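OBCA, Oxalate Biosynthetic Component A (Burkholderia glumae, PDB 4NNB) belongs to the TIM-barrel clan of enzymes, carries an additional N-terminal domain, and holds a magnesium ion and an oxaloacetate ion together in one pocket. Local coordinates at residues K50-E55 against K195-Y200; Y158-L163 against G189-G194. One frame throughout, in Å; residues are numbered along the deposited sequence.

Interaction 1: K50-E55 against K195-Y200; sequences KTDGWE and KARSPY
D52, the first residue to leave helical geometry after helix 41-51, meets R197 at the start of the short strand 197-198. The turn that presents it runs through G53, whose phi of 102° is positive. G53 N still donates to K50 O at 3.2 Å. R197 reaches across with its CG anti to the carbonyl carbon and a bend at chi2. NH2 makes the close approaches. R197 NH2 lies 2.6 Å from the backbone O of D52, which sits at the edge of the guanidinium, near its plane. The N-H points poorly at this oxygen, at 117°, and the hydrogen bond is weak. G53 is the C-prime residue of a Schellman motif, and the oxygen R197 approaches belongs to the turn that ends the helix. R197 NH2 also forms a long, weak salt bridge to D52 OD1 at 3.4 Å, although this one is straighter, at 158°. Carboxylate and guanidinium planes are nearly perpendicular, so the acid offers one oxygen and does not pair side by side. Its other oxygen, OD2, binds K18 NZ and G247 N. R197 NH1 bonds to F19 O. K18 and F19 form strand 18-19, which runs parallel to 197-198. Farther along, S198 OG accepts from Y200 N at 3.0 Å in an ST turn, where the chain leaves the strand.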
ATOM      1  N   LYS A  50      15.088  15.099   6.240  1.00 47.23           N
ATOM      2  CA  LYS A  50      15.332  13.758   6.764  1.00 48.10           C
ATOM      3  C   LYS A  50      14.067  13.149   7.371  1.00 51.57           C
ATOM      4  O   LYS A  50      13.818  11.946   7.241  1.00 51.26           O
ATOM      5  CB  LYS A  50      16.458  13.793   7.800  1.00 52.57           C
ATOM      6  CG  LYS A  50      16.708  12.460   8.492  1.00 52.92           C
ATOM      7  CD  LYS A  50      17.993  12.486   9.307  1.00 59.17           C
ATOM      8  CE  LYS A  50      18.305  11.109   9.861  1.00 57.15           C
ATOM      9  NZ  LYS A  50      17.969  10.056   8.870  1.00 65.45           N
ATOM     10  N   THR A  51      13.270  13.982   8.032  1.00 52.32           N
ATOM     11  CA  THR A  51      11.995  13.540   8.579  1.00 53.18           C
ATOM     12  C   THR A  51      11.114  13.038   7.442  1.00 51.42           C
ATOM     13  O   THR A  51      10.436  12.017   7.565  1.00 48.96           O
ATOM     14  CB  THR A  51      11.269  14.685   9.318  1.00 53.79           C
ATOM     15  OG1 THR A  51      12.106  15.190  10.368  1.00 59.31           O
ATOM     16  CG2 THR A  51       9.966  14.189   9.920  1.00 52.66           C
ATOM     17  N   ASP A  52      11.153  13.755   6.323  1.00 50.66           N
ATOM     18  CA  ASP A  52      10.279  13.476   5.189  1.00 45.94           C
ATOM     19  C   ASP A  52      10.825  12.374   4.281  1.00 50.88           C
ATOM     20  O   ASP A  52      10.274  12.122   3.209  1.00 54.10           O
ATOM     21  CB  ASP A  52      10.072  14.754   4.382  1.00 47.37           C
ATOM     22  CG  ASP A  52       8.805  14.729   3.574  1.00 43.18           C
ATOM     23  OD1 ASP A  52       8.868  15.035   2.370  1.00 44.52           O
ATOM     24  OD2 ASP A  52       7.744  14.429   4.153  1.00 47.28           O
ATOM     25  N   GLY A  53      11.913  11.729   4.691  1.00 45.11           N
ATOM     26  CA  GLY A  53      12.426  10.576   3.965  1.00 44.51           C
ATOM     27  C   GLY A  53      13.638  10.799   3.071  1.00 49.70           C
ATOM     28  O   GLY A  53      14.160   9.839   2.499  1.00 48.60           O
ATOM     29  N   TRP A  54      14.082  12.048   2.937  1.00 44.60           N
ATOM     30  CA  TRP A  54      15.293  12.345   2.178  1.00 44.99           C
ATOM     31  C   TRP A  54      16.464  11.670   2.862  1.00 45.44           C
ATOM     32  O   TRP A  54      16.469  11.524   4.084  1.00 46.50           O
ATOM     33  CB  TRP A  54      15.531  13.856   2.085  1.00 40.60           C
ATOM     34  CG  TRP A  54      14.554  14.561   1.197  1.00 43.60           C
ATOM     35  CD1 TRP A  54      13.237  14.786   1.447  1.00 43.40           C
ATOM     36  CD2 TRP A  54      14.824  15.136  -0.089  1.00 42.32           C
ATOM     37  NE1 TRP A  54      12.663  15.463   0.395  1.00 42.80           N
ATOM     38  CE2 TRP A  54      13.616  15.694  -0.558  1.00 40.39           C
ATOM     39  CE3 TRP A  54      15.967  15.242  -0.884  1.00 38.39           C
ATOM     40  CZ2 TRP A  54      13.522  16.337  -1.795  1.00 39.29           C
ATOM     41  CZ3 TRP A  54      15.874  15.882  -2.098  1.00 38.99           C
ATOM     42  CH2 TRP A  54      14.660  16.420  -2.547  1.00 41.01           C
ATOM     43  N   GLU A  55      17.445  11.244   2.076  1.00 43.58           N
ATOM     44  CA  GLU A  55      18.602  10.547   2.619  1.00 45.10           C
ATOM     45  C   GLU A  55      19.907  11.214   2.160  1.00 48.53           C
ATOM     46  O   GLU A  55      19.992  11.744   1.049  1.00 42.77           O
ATOM     47  CB  GLU A  55      18.551   9.057   2.240  1.00 50.93           C
ATOM     48  CG  GLU A  55      19.710   8.547   1.381  1.00 56.06           C
ATOM     49  CD  GLU A  55      19.517   7.095   0.939  1.00 61.77           C
ATOM     50  OE1 GLU A  55      20.290   6.617   0.077  1.00 59.99           O
ATOM     51  OE2 GLU A  55      18.593   6.432   1.462  1.00 62.91           O
ATOM     52  N   LYS A 195      11.217   6.069  -1.194  1.00 38.27           N
ATOM     53  CA  LYS A 195      11.081   4.729  -0.622  1.00 44.11           C
ATOM     54  C   LYS A 195       9.644   4.502  -0.118  1.00 40.36           C
ATOM     55  O   LYS A 195       9.104   5.329   0.621  1.00 37.29           O
ATOM     56  CB  LYS A 195      12.090   4.537   0.512  1.00 44.28           C
ATOM     57  CG  LYS A 195      12.273   3.090   0.960  1.00 55.48           C
ATOM     58  CD  LYS A 195      13.496   2.942   1.872  1.00 59.50           C
ATOM     59  CE  LYS A 195      14.729   2.458   1.113  1.00 59.40           C
ATOM     60  NZ  LYS A 195      14.687   0.990   0.843  1.00 68.07           N
ATOM     61  N   ALA A 196       9.029   3.393  -0.535  1.00 36.10           N
ATOM     62  CA  ALA A 196       7.615   3.130  -0.246  1.00 34.52           C
ATOM     63  C   ALA A 196       6.745   4.321  -0.663  1.00 33.88           C
ATOM     64  O   ALA A 196       5.807   4.709   0.040  1.00 30.02           O
ATOM     65  CB  ALA A 196       7.418   2.798   1.237  1.00 36.25           C
ATOM     66  N   ARG A 197       7.068   4.904  -1.816  1.00 29.42           N
ATOM     67  CA  ARG A 197       6.292   6.015  -2.344  1.00 29.64           C
ATOM     68  C   ARG A 197       5.759   5.719  -3.737  1.00 28.78           C
ATOM     69  O   ARG A 197       6.310   4.897  -4.479  1.00 24.99           O
ATOM     70  CB  ARG A 197       7.123   7.301  -2.384  1.00 34.69           C
ATOM     71  CG  ARG A 197       7.517   7.837  -1.002  1.00 36.31           C
ATOM     72  CD  ARG A 197       7.258   9.321  -0.931  1.00 37.99           C
ATOM     73  NE  ARG A 197       7.904   9.958   0.212  1.00 37.91           N
ATOM     74  CZ  ARG A 197       7.748  11.244   0.507  1.00 41.99           C
ATOM     75  NH1 ARG A 197       6.972  11.996  -0.256  1.00 37.22           N
ATOM     76  NH2 ARG A 197       8.361  11.776   1.554  1.00 39.09           N
ATOM     77  N   SER A 198       4.692   6.414  -4.093  1.00 23.35           N
ATOM     78  CA  SER A 198       4.142   6.302  -5.432  1.00 25.36           C
ATOM     79  C   SER A 198       3.643   7.669  -5.859  1.00 25.26           C
ATOM     80  O   SER A 198       3.071   8.400  -5.055  1.00 27.38           O
ATOM     81  CB  SER A 198       3.011   5.267  -5.468  1.00 21.03           C
ATOM     82  OG  SER A 198       2.223   5.416  -6.647  1.00 22.25           O
ATOM     83  N   PRO A 199       3.874   8.030  -7.127  1.00 26.28           N
ATOM     84  CA  PRO A 199       3.355   9.284  -7.656  1.00 22.69           C
ATOM     85  C   PRO A 199       1.854   9.202  -7.920  1.00 22.59           C
ATOM     86  O   PRO A 199       1.270  10.207  -8.331  1.00 23.60           O
ATOM     87  CB  PRO A 199       4.104   9.425  -8.988  1.00 25.29           C
ATOM     88  CG  PRO A 199       4.348   7.993  -9.416  1.00 23.91           C
ATOM     89  CD  PRO A 199       4.708   7.318  -8.114  1.00 25.61           C
ATOM     90  N   TYR A 200       1.242   8.043  -7.675  1.00 21.58           N
ATOM     91  CA  TYR A 200      -0.194   7.866  -7.921  1.00 24.15           C
ATOM     92  C   TYR A 200      -1.031   7.602  -6.652  1.00 24.96           C
ATOM     93  O   TYR A 200      -2.234   7.347  -6.743  1.00 21.17           O
ATOM     94  CB  TYR A 200      -0.428   6.739  -8.930  1.00 25.29           C
ATOM     95  CG  TYR A 200       0.486   6.804 -10.125  1.00 23.94           C
ATOM     96  CD1 TYR A 200       0.381   7.847 -11.041  1.00 25.18           C
ATOM     97  CD2 TYR A 200       1.462   5.833 -10.332  1.00 23.44           C
ATOM     98  CE1 TYR A 200       1.227   7.917 -12.159  1.00 28.46           C
ATOM     99  CE2 TYR A 200       2.318   5.891 -11.447  1.00 23.70           C
ATOM    100  CZ  TYR A 200       2.193   6.940 -12.351  1.00 29.29           C
ATOM    101  OH  TYR A 200       3.024   7.018 -13.456  1.00 28.65           O
TER

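Interaction 2: Y158-L163 against G189-G194; sequences YLPPAL and GYWQAG
Y158 and W191 both carry CG anti to the backbone N (chi1 173° and 166°), which sends their rings toward each other. They join two three-stranded antiparallel sheets: strand 155-159 is an outer strand of one, and strand 189-191 is the middle strand of the other. The tyrosine brings the edge of its ring over one face of the indole. Y158 CD1 is 3.3 Å from W191 CD1 and 3.6 Å from W191 CG. The pair is oblique, with planes at 52° and the tyrosine centroid 5.0 Å from that of the five-membered ring. P160 takes the same face farther out, over the six-membered ring. P160 CG makes a CH-pi contact 3.7 Å from the centroid of the W191 six-membered ring and comes within 3.4 Å of W191 CH2. This proline is at the N-cap position of helix 161-170, so the indole packs against the turn from strand into helix. The polar edge of the indole is held from outside: W191 NE1 bonds to Y138 OH, a hydroxyl that also meets Y158 O and Q192 O. On the opposite face of the indole, A193 CA lies 3.3 Å above the plane, toward the rim.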
ATOM      1  N   TYR A 158      16.890  12.130 -10.122  1.00 27.38           N
ATOM      2  CA  TYR A 158      18.227  11.768  -9.650  1.00 29.40           C
ATOM      3  C   TYR A 158      18.389  10.269  -9.350  1.00 28.74           C
ATOM      4  O   TYR A 158      17.512   9.641  -8.757  1.00 31.59           O
ATOM      5  CB  TYR A 158      18.547  12.603  -8.401  1.00 33.10           C
ATOM      6  CG  TYR A 158      19.832  12.258  -7.671  1.00 33.77           C
ATOM      7  CD1 TYR A 158      19.848  11.307  -6.659  1.00 33.59           C
ATOM      8  CD2 TYR A 158      21.018  12.911  -7.973  1.00 36.22           C
ATOM      9  CE1 TYR A 158      21.013  11.006  -5.981  1.00 36.40           C
ATOM     10  CE2 TYR A 158      22.193  12.616  -7.304  1.00 36.71           C
ATOM     11  CZ  TYR A 158      22.186  11.666  -6.310  1.00 39.05           C
ATOM     12  OH  TYR A 158      23.355  11.375  -5.641  1.00 36.17           O
ATOM     13  N   LEU A 159      19.526   9.711  -9.751  1.00 30.98           N
ATOM     14  CA  LEU A 159      19.896   8.345  -9.392  1.00 30.23           C
ATOM     15  C   LEU A 159      21.114   8.412  -8.449  1.00 34.60           C
ATOM     16  O   LEU A 159      22.065   9.128  -8.733  1.00 32.88           O
ATOM     17  CB  LEU A 159      20.230   7.546 -10.654  1.00 29.03           C
ATOM     18  CG  LEU A 159      19.123   7.501 -11.715  1.00 29.06           C
ATOM     19  CD1 LEU A 159      19.552   6.723 -12.955  1.00 28.86           C
ATOM     20  CD2 LEU A 159      17.832   6.919 -11.134  1.00 27.67           C
ATOM     21  N   PRO A 160      21.086   7.668  -7.325  1.00 36.10           N
ATOM     22  CA  PRO A 160      22.144   7.746  -6.300  1.00 36.69           C
ATOM     23  C   PRO A 160      23.450   7.053  -6.700  1.00 37.57           C
ATOM     24  O   PRO A 160      23.433   6.176  -7.566  1.00 35.96           O
ATOM     25  CB  PRO A 160      21.513   7.004  -5.115  1.00 37.58           C
ATOM     26  CG  PRO A 160      20.646   5.978  -5.763  1.00 35.16           C
ATOM     27  CD  PRO A 160      20.036   6.705  -6.945  1.00 37.58           C
ATOM     28  N   PRO A 161      24.571   7.430  -6.060  1.00 41.73           N
ATOM     29  CA  PRO A 161      25.892   6.880  -6.392  1.00 38.69           C
ATOM     30  C   PRO A 161      25.934   5.352  -6.433  1.00 37.80           C
ATOM     31  O   PRO A 161      26.542   4.808  -7.340  1.00 37.33           O
ATOM     32  CB  PRO A 161      26.774   7.400  -5.255  1.00 43.38           C
ATOM     33  CG  PRO A 161      26.160   8.705  -4.898  1.00 43.04           C
ATOM     34  CD  PRO A 161      24.664   8.490  -5.037  1.00 40.33           C
ATOM     35  N   ALA A 162      25.299   4.676  -5.480  1.00 40.11           N
ATOM     36  CA  ALA A 162      25.314   3.210  -5.446  1.00 42.09           C
ATOM     37  C   ALA A 162      24.671   2.579  -6.685  1.00 42.75           C
ATOM     38  O   ALA A 162      25.111   1.529  -7.161  1.00 42.57           O
ATOM     39  CB  ALA A 162      24.650   2.698  -4.181  1.00 40.08           C
ATOM     40  N   LEU A 163      23.623   3.213  -7.201  1.00 41.24           N
ATOM     41  CA  LEU A 163      23.004   2.743  -8.435  1.00 40.12           C
ATOM     42  C   LEU A 163      23.927   3.016  -9.621  1.00 35.34           C
ATOM     43  O   LEU A 163      24.114   2.161 -10.484  1.00 34.62           O
ATOM     44  CB  LEU A 163      21.650   3.419  -8.648  1.00 37.55           C
ATOM     45  CG  LEU A 163      20.821   2.854  -9.801  1.00 41.04           C
ATOM     46  CD1 LEU A 163      20.679   1.354  -9.634  1.00 42.13           C
ATOM     47  CD2 LEU A 163      19.446   3.512  -9.827  1.00 39.41           C
ATOM     48  N   GLY A 189      25.058  15.382  -1.390  1.00 38.25           N
ATOM     49  CA  GLY A 189      23.836  16.059  -0.995  1.00 42.71           C
ATOM     50  C   GLY A 189      22.719  15.199  -0.439  1.00 43.67           C
ATOM     51  O   GLY A 189      22.948  14.238   0.304  1.00 41.33           O
ATOM     52  N   TYR A 190      21.493  15.560  -0.805  1.00 42.91           N
ATOM     53  CA  TYR A 190      20.311  14.914  -0.259  1.00 41.89           C
ATOM     54  C   TYR A 190      19.422  14.424  -1.394  1.00 37.45           C
ATOM     55  O   TYR A 190      19.186  15.142  -2.361  1.00 36.91           O
ATOM     56  CB  TYR A 190      19.549  15.877   0.665  1.00 44.34           C
ATOM     57  CG  TYR A 190      20.393  16.426   1.800  1.00 49.58           C
ATOM     58  CD1 TYR A 190      21.217  17.529   1.612  1.00 49.71           C
ATOM     59  CD2 TYR A 190      20.369  15.835   3.056  1.00 51.52           C
ATOM     60  CE1 TYR A 190      21.996  18.025   2.646  1.00 52.05           C
ATOM     61  CE2 TYR A 190      21.141  16.326   4.092  1.00 50.58           C
ATOM     62  CZ  TYR A 190      21.949  17.420   3.881  1.00 53.08           C
ATOM     63  OH  TYR A 190      22.718  17.906   4.917  1.00 56.69           O
ATOM     64  N   TRP A 191      18.927  13.200  -1.250  1.00 38.00           N
ATOM     65  CA  TRP A 191      18.158  12.528  -2.291  1.00 42.51           C
ATOM     66  C   TRP A 191      16.811  12.089  -1.751  1.00 37.66           C
ATOM     67  O   TRP A 191      16.717  11.554  -0.645  1.00 39.71           O
ATOM     68  CB  TRP A 191      18.946  11.309  -2.794  1.00 38.55           C
ATOM     69  CG  TRP A 191      18.179  10.321  -3.633  1.00 39.70           C
ATOM     70  CD1 TRP A 191      17.346  10.596  -4.681  1.00 39.58           C
ATOM     71  CD2 TRP A 191      18.213   8.896  -3.511  1.00 39.51           C
ATOM     72  NE1 TRP A 191      16.849   9.424  -5.210  1.00 40.49           N
ATOM     73  CE2 TRP A 191      17.372   8.366  -4.511  1.00 40.82           C
ATOM     74  CE3 TRP A 191      18.868   8.014  -2.650  1.00 40.73           C
ATOM     75  CZ2 TRP A 191      17.172   6.992  -4.673  1.00 38.10           C
ATOM     76  CZ3 TRP A 191      18.665   6.651  -2.807  1.00 43.37           C
ATOM     77  CH2 TRP A 191      17.823   6.154  -3.810  1.00 40.76           C
ATOM     78  N   GLN A 192      15.766  12.330  -2.529  1.00 42.45           N
ATOM     79  CA  GLN A 192      14.457  11.781  -2.210  1.00 40.52           C
ATOM     80  C   GLN A 192      14.272  10.496  -3.004  1.00 43.25           C
ATOM     81  O   GLN A 192      13.967  10.525  -4.196  1.00 41.66           O
ATOM     82  CB  GLN A 192      13.348  12.780  -2.538  1.00 43.40           C
ATOM     83  CG  GLN A 192      11.933  12.243  -2.310  1.00 42.43           C
ATOM     84  CD  GLN A 192      11.756  11.625  -0.937  1.00 47.40           C
ATOM     85  OE1 GLN A 192      11.973  10.425  -0.750  1.00 46.16           O
ATOM     86  NE2 GLN A 192      11.354  12.444   0.035  1.00 46.90           N
ATOM     87  N   ALA A 193      14.480   9.367  -2.342  1.00 40.25           N
ATOM     88  CA  ALA A 193      14.364   8.075  -2.997  1.00 41.87           C
ATOM     89  C   ALA A 193      12.910   7.771  -3.337  1.00 47.88           C
ATOM     90  O   ALA A 193      12.607   7.073  -4.321  1.00 38.44           O
ATOM     91  CB  ALA A 193      14.927   6.999  -2.099  1.00 42.97           C
ATOM     92  N   GLY A 194      12.006   8.302  -2.519  1.00 40.24           N
ATOM     93  CA  GLY A 194      10.612   7.928  -2.629  1.00 38.44           C
ATOM     94  C   GLY A 194      10.463   6.471  -2.218  1.00 46.58           C
ATOM     95  O   GLY A 194       9.698   5.713  -2.829  1.00 45.84           O
TER

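Interaction 2 is nested within the chain loop closed by interaction 1, and their centres are about 11 Å apart. The two meet where strand 55-57 pairs antiparallel with strand 189-191: E55 N lies 2.8 Å from W191 O, a probable hydrogen bond. W54 CE3 packs 3.4 Å from W191 C. Q192 reaches back to interaction 1, Q192 NE2 making a weak bond of 3.4 Å to D52 O, the oxygen that R197 NH2 also approaches, likewise through a weak bond. Neither contact includes a residue of the magnesium site or the oxaloacetate pocket. From segment 195-200, S198 packs on L474, which directly precedes the magnesium-binding E475.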